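PDB 4WT7: ABC transporter substrate binding protein (Ribose) from Agrobacterium vitis S4, which binds d-allitol and probably serves as the carbohydrate-capturing, solute-binding component of an ABC transporter. Local coordinates for residues K220-A225 and T243-Y248; E26-K31 and N285-L290. One frame throughout, in Å; residues are numbered along the deposited sequence.

Contact 1: K220-A225 and T243-Y248; sequences KAIWSA and TEIKTY
Ala-221 and Ile-222 run parallel to Lys-246 and Thr-247, the short strand axes 11° apart, with Lys-220 O taking the N-H of Lys-246 almost straight (175°) and Ile-222 N reaching Lys-246 O at 2.9 Å. Further along, Tyr-248 N bonds to Ile-222 O at 2.9 Å through a noticeably bent hydrogen bond. Two waters extend the pairing. One donates to both Lys-220 O and Glu-244 O where the strands begin; the other donates to Ile-222 O and Tyr-248 O and accepts from Ser-224 OG, so Ile-222 O is gripped by an amide and a water.

On one face of the sheet, the Tyr-248 ring presents an edge to Ala-221, its CE2 3.7 Å from Ala-221 CB. With CG beside its own backbone N (chi1 -65°), the ring leans back along the neighbouring strand instead of over Trp-223, and its hydroxyl bonds to Asp-148 of helix 134-148. The other face carries Ile-222, whose CG1 meets the CG2 branch of Ile-245 at 3.8 Å; both isoleucines also touch Leu-237. Thr-247 lies on this face too, its OG1 bonded to Thr-234. Leu-237 and Thr-234 belong to helix 227-240, the connection of a beta-alpha-beta crossover in one of the two sheet-and-helix lobes of a periplasmic binding protein fold.

Contact 2: E26-K31 and N285-L290; sequences EALSLK and NVALLL
Ser-29 O and Ala-287 O are joined by one water, which donates to Ser-29 O at 2.9 Å and to Ala-287 O at 3.0 Å and so ties the N-terminal loop to the helix. Beside this bridge, the same Ser-29 carbonyl lies 3.9 Å from Ala-287 CB.

That methyl points at the loop and sits between two leucines. Leu-30 brings its CD2 branch over the helix backbone, 3.6 Å from Ala-287 CA, and the same methyl reaches Leu-290 CD1 at 4.2 Å, one helical turn on. From the other leucine, Leu-28 CD2 meets Leu-288 CD2 at 3.6 Å, the two side chains crossing at a slant. Although Leu-288 starts away from the loop, its CG lies beside the backbone N (chi1 -71°), and the branched end comes back within touch of Leu-28.

This is apolar packing of the residues before strand 34-39 on the last turns of helix 275-290, in the lobe whose parallel sheet includes that strand. Val-286, at the flank of this contact, rests on Leu-117, Ala-91 and Val-93 of the sheet. The loop's own shape is helped by an ST turn, in which Ser-29 OG accepts from Lys-31 N at 3.2 Å; Leu-30 also packs on Leu-61.

Overall arrangement
The two contacts occupy opposite sides of the chain's centre, their own centres about 43 Å apart, and share no helix or strand. Contact 1 is buried and joins consecutive strands of the mixed sheet, with a single helix between them. Contact 2 is only partly buried and brings together the beginning of the model and the end of a helix more than 250 residues later. Their chemistry follows: direct backbone hydrogen bonds in contact 1, with side chains packed on both faces of the sheet; methyl-to-methyl packing and one bridging water in contact 2. Contact 1 is also the one nearer the sugar-alcohol site, the Ser-224 side chain lying about 9 Å from the bound d-allitol.

Contact 1: K220-A225 and T243-Y248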
# COMPACT_ATOMS: atom_id res chain seq x y z
N LYS A 220 -11.53 -13.01 16.40
CA LYS A 220 -11.26 -11.84 17.23
C LYS A 220 -10.77 -10.67 16.42
O LYS A 220 -10.95 -9.50 16.82
CB LYS A 220 -10.26 -12.17 18.34
CG LYS A 220 -10.67 -13.37 19.18
CD LYS A 220 -11.00 -13.04 20.63
CE LYS A 220 -9.76 -12.51 21.35
NZ LYS A 220 -9.51 -13.12 22.69
N ALA A 221 -10.15 -10.95 15.26
CA ALA A 221 -9.65 -9.89 14.42
C ALA A 221 -9.69 -10.24 12.93
O ALA A 221 -9.79 -11.43 12.53
CB ALA A 221 -8.23 -9.54 14.82
N ILE A 222 -9.63 -9.19 12.11
CA ILE A 222 -9.49 -9.33 10.68
C ILE A 222 -8.39 -8.36 10.23
O ILE A 222 -8.46 -7.13 10.48
CB ILE A 222 -10.77 -8.99 9.95
CG1 ILE A 222 -11.93 -9.79 10.55
CG2 ILE A 222 -10.63 -9.28 8.47
CD1 ILE A 222 -13.19 -9.56 9.83
N TRP A 223 -7.39 -8.93 9.59
CA TRP A 223 -6.19 -8.22 9.17
C TRP A 223 -6.16 -8.11 7.66
O TRP A 223 -6.55 -9.04 6.95
CB TRP A 223 -4.97 -9.00 9.63
CG TRP A 223 -3.61 -8.40 9.25
CD1 TRP A 223 -2.80 -7.65 10.05
CD2 TRP A 223 -2.91 -8.52 7.99
NE1 TRP A 223 -1.65 -7.29 9.39
CE2 TRP A 223 -1.70 -7.81 8.12
CE3 TRP A 223 -3.19 -9.15 6.78
CZ2 TRP A 223 -0.76 -7.71 7.07
CZ3 TRP A 223 -2.29 -9.06 5.74
CH2 TRP A 223 -1.08 -8.35 5.90
N SER A 224 -5.67 -6.97 7.19
CA SER A 224 -5.47 -6.73 5.77
C SER A 224 -4.21 -5.90 5.62
O SER A 224 -3.84 -5.18 6.54
CB SER A 224 -6.66 -5.94 5.23
OG SER A 224 -7.85 -6.63 5.55
N ALA A 225 -3.60 -5.95 4.44
CA ALA A 225 -2.31 -5.31 4.23
C ALA A 225 -2.47 -3.83 3.84
O ALA A 225 -1.51 -3.05 3.87
CB ALA A 225 -1.51 -6.07 3.16
N THR A 243 -19.54 -6.98 16.21
CA THR A 243 -18.59 -5.90 16.33
C THR A 243 -17.67 -6.14 17.52
O THR A 243 -16.87 -5.28 17.87
CB THR A 243 -19.26 -4.50 16.39
OG1 THR A 243 -20.30 -4.47 17.38
CG2 THR A 243 -19.82 -4.13 15.03
N GLU A 244 -17.79 -7.31 18.14
CA GLU A 244 -16.77 -7.71 19.10
C GLU A 244 -15.47 -7.90 18.31
O GLU A 244 -14.37 -7.74 18.86
CB GLU A 244 -17.17 -8.99 19.83
CG GLU A 244 -17.15 -10.26 18.98
CD GLU A 244 -18.40 -10.46 18.13
OE1 GLU A 244 -19.32 -9.61 18.14
OE2 GLU A 244 -18.46 -11.49 17.47
N ILE A 245 -15.60 -8.22 17.03
CA ILE A 245 -14.44 -8.46 16.16
C ILE A 245 -13.74 -7.15 15.79
O ILE A 245 -14.41 -6.18 15.43
CB ILE A 245 -14.88 -9.17 14.86
CG1 ILE A 245 -15.50 -10.54 15.19
CG2 ILE A 245 -13.71 -9.34 13.90
CD1 ILE A 245 -16.17 -11.20 14.02
N LYS A 246 -12.40 -7.11 15.87
CA LYS A 246 -11.63 -5.89 15.57
C LYS A 246 -10.94 -5.96 14.21
O LYS A 246 -10.43 -7.01 13.82
CB LYS A 246 -10.55 -5.66 16.64
CG LYS A 246 -11.11 -5.34 18.04
CD LYS A 246 -10.02 -5.44 19.13
CE LYS A 246 -10.53 -4.98 20.48
NZ LYS A 246 -11.76 -5.72 20.83
N THR A 247 -10.88 -4.84 13.50
CA THR A 247 -10.22 -4.85 12.19
C THR A 247 -8.94 -4.00 12.15
O THR A 247 -8.77 -3.07 12.93
CB THR A 247 -11.19 -4.46 11.03
OG1 THR A 247 -11.39 -3.03 10.99
CG2 THR A 247 -12.55 -5.16 11.25
N TYR A 248 -8.07 -4.34 11.20
CA TYR A 248 -6.72 -3.79 11.15
C TYR A 248 -6.28 -3.57 9.71
O TYR A 248 -6.59 -4.38 8.86
CB TYR A 248 -5.75 -4.76 11.84
CG TYR A 248 -6.05 -4.90 13.31
CD1 TYR A 248 -5.52 -4.01 14.24
CD2 TYR A 248 -6.89 -5.89 13.76
CE1 TYR A 248 -5.80 -4.12 15.57
CE2 TYR A 248 -7.23 -5.99 15.11
CZ TYR A 248 -6.68 -5.10 16.01
OH TYR A 248 -6.99 -5.22 17.34
O HOH W 1 -12.21 -9.23 19.03
O HOH W 2 -8.83 -5.66 7.92

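Contact 2: E26-K31 and N285-L290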
# COMPACT_ATOMS: atom_id res chain seq x y z
N GLU A 26 23.32 22.77 -6.77
CA GLU A 26 22.30 23.71 -7.22
C GLU A 26 20.87 23.20 -7.02
O GLU A 26 20.64 21.99 -6.86
CB GLU A 26 22.49 24.05 -8.69
CG GLU A 26 23.86 24.56 -9.03
CD GLU A 26 23.94 25.10 -10.44
OE1 GLU A 26 23.18 24.57 -11.30
OE2 GLU A 26 24.74 26.03 -10.69
N ALA A 27 19.91 24.13 -7.04
CA ALA A 27 18.50 23.79 -6.86
C ALA A 27 18.08 22.71 -7.87
O ALA A 27 18.53 22.69 -9.02
CB ALA A 27 17.63 25.04 -7.02
N LEU A 28 17.20 21.80 -7.46
CA LEU A 28 16.77 20.77 -8.38
C LEU A 28 15.84 21.33 -9.48
O LEU A 28 15.10 22.31 -9.27
CB LEU A 28 16.08 19.64 -7.61
CG LEU A 28 16.98 18.86 -6.65
CD1 LEU A 28 16.14 17.91 -5.79
CD2 LEU A 28 18.04 18.08 -7.44
N SER A 29 15.89 20.68 -10.63
CA SER A 29 15.14 21.07 -11.82
C SER A 29 14.94 19.84 -12.69
O SER A 29 15.70 18.88 -12.61
CB SER A 29 15.91 22.14 -12.62
OG SER A 29 15.17 22.63 -13.74
N LEU A 30 13.88 19.87 -13.50
CA LEU A 30 13.67 18.86 -14.52
C LEU A 30 13.40 19.53 -15.85
O LEU A 30 12.85 18.92 -16.78
CB LEU A 30 12.52 17.93 -14.13
CG LEU A 30 12.81 16.99 -12.94
CD1 LEU A 30 11.60 16.12 -12.67
CD2 LEU A 30 14.01 16.12 -13.16
N LYS A 31 13.81 20.79 -15.96
CA LYS A 31 13.55 21.56 -17.17
C LYS A 31 14.17 20.78 -18.33
O LYS A 31 15.25 20.21 -18.19
CB LYS A 31 14.13 22.98 -17.04
CG LYS A 31 13.98 23.83 -18.28
CD LYS A 31 14.53 25.25 -18.06
CE LYS A 31 14.52 26.11 -19.38
NZ LYS A 31 13.15 26.45 -19.91
N ASN A 285 13.83 12.47 -6.15
CA ASN A 285 14.96 11.57 -6.32
C ASN A 285 15.34 11.41 -7.80
O ASN A 285 16.51 11.23 -8.12
CB ASN A 285 14.74 10.23 -5.60
CG ASN A 285 14.91 10.35 -4.10
OD1 ASN A 285 15.27 11.41 -3.59
ND2 ASN A 285 14.65 9.28 -3.38
N VAL A 286 14.36 11.49 -8.69
CA VAL A 286 14.69 11.50 -10.11
C VAL A 286 15.57 12.72 -10.47
O VAL A 286 16.60 12.57 -11.15
CB VAL A 286 13.45 11.52 -10.98
CG1 VAL A 286 13.84 11.81 -12.43
CG2 VAL A 286 12.69 10.18 -10.87
N ALA A 287 15.16 13.91 -10.05
CA ALA A 287 15.95 15.11 -10.27
C ALA A 287 17.36 14.96 -9.70
O ALA A 287 18.34 15.12 -10.42
CB ALA A 287 15.25 16.32 -9.66
N LEU A 288 17.47 14.61 -8.42
CA LEU A 288 18.78 14.30 -7.84
C LEU A 288 19.61 13.32 -8.71
O LEU A 288 20.79 13.57 -8.98
CB LEU A 288 18.63 13.70 -6.44
CG LEU A 288 18.18 14.64 -5.32
CD1 LEU A 288 17.86 13.83 -4.05
CD2 LEU A 288 19.30 15.67 -5.06
N LEU A 289 19.01 12.21 -9.12
CA LEU A 289 19.73 11.29 -10.00
C LEU A 289 20.22 11.96 -11.29
O LEU A 289 21.39 11.83 -11.66
CB LEU A 289 18.89 10.08 -10.35
CG LEU A 289 19.60 9.14 -11.32
CD1 LEU A 289 20.71 8.39 -10.62
CD2 LEU A 289 18.65 8.18 -11.94
N LEU A 290 19.34 12.66 -11.99
CA LEU A 290 19.75 13.24 -13.26
C LEU A 290 20.79 14.36 -13.07
O LEU A 290 21.58 14.61 -13.96
CB LEU A 290 18.55 13.74 -14.07
CG LEU A 290 17.50 12.67 -14.39
CD1 LEU A 290 16.37 13.26 -15.23
CD2 LEU A 290 18.11 11.48 -15.06
O HOH W 3 18.12 17.39 -12.30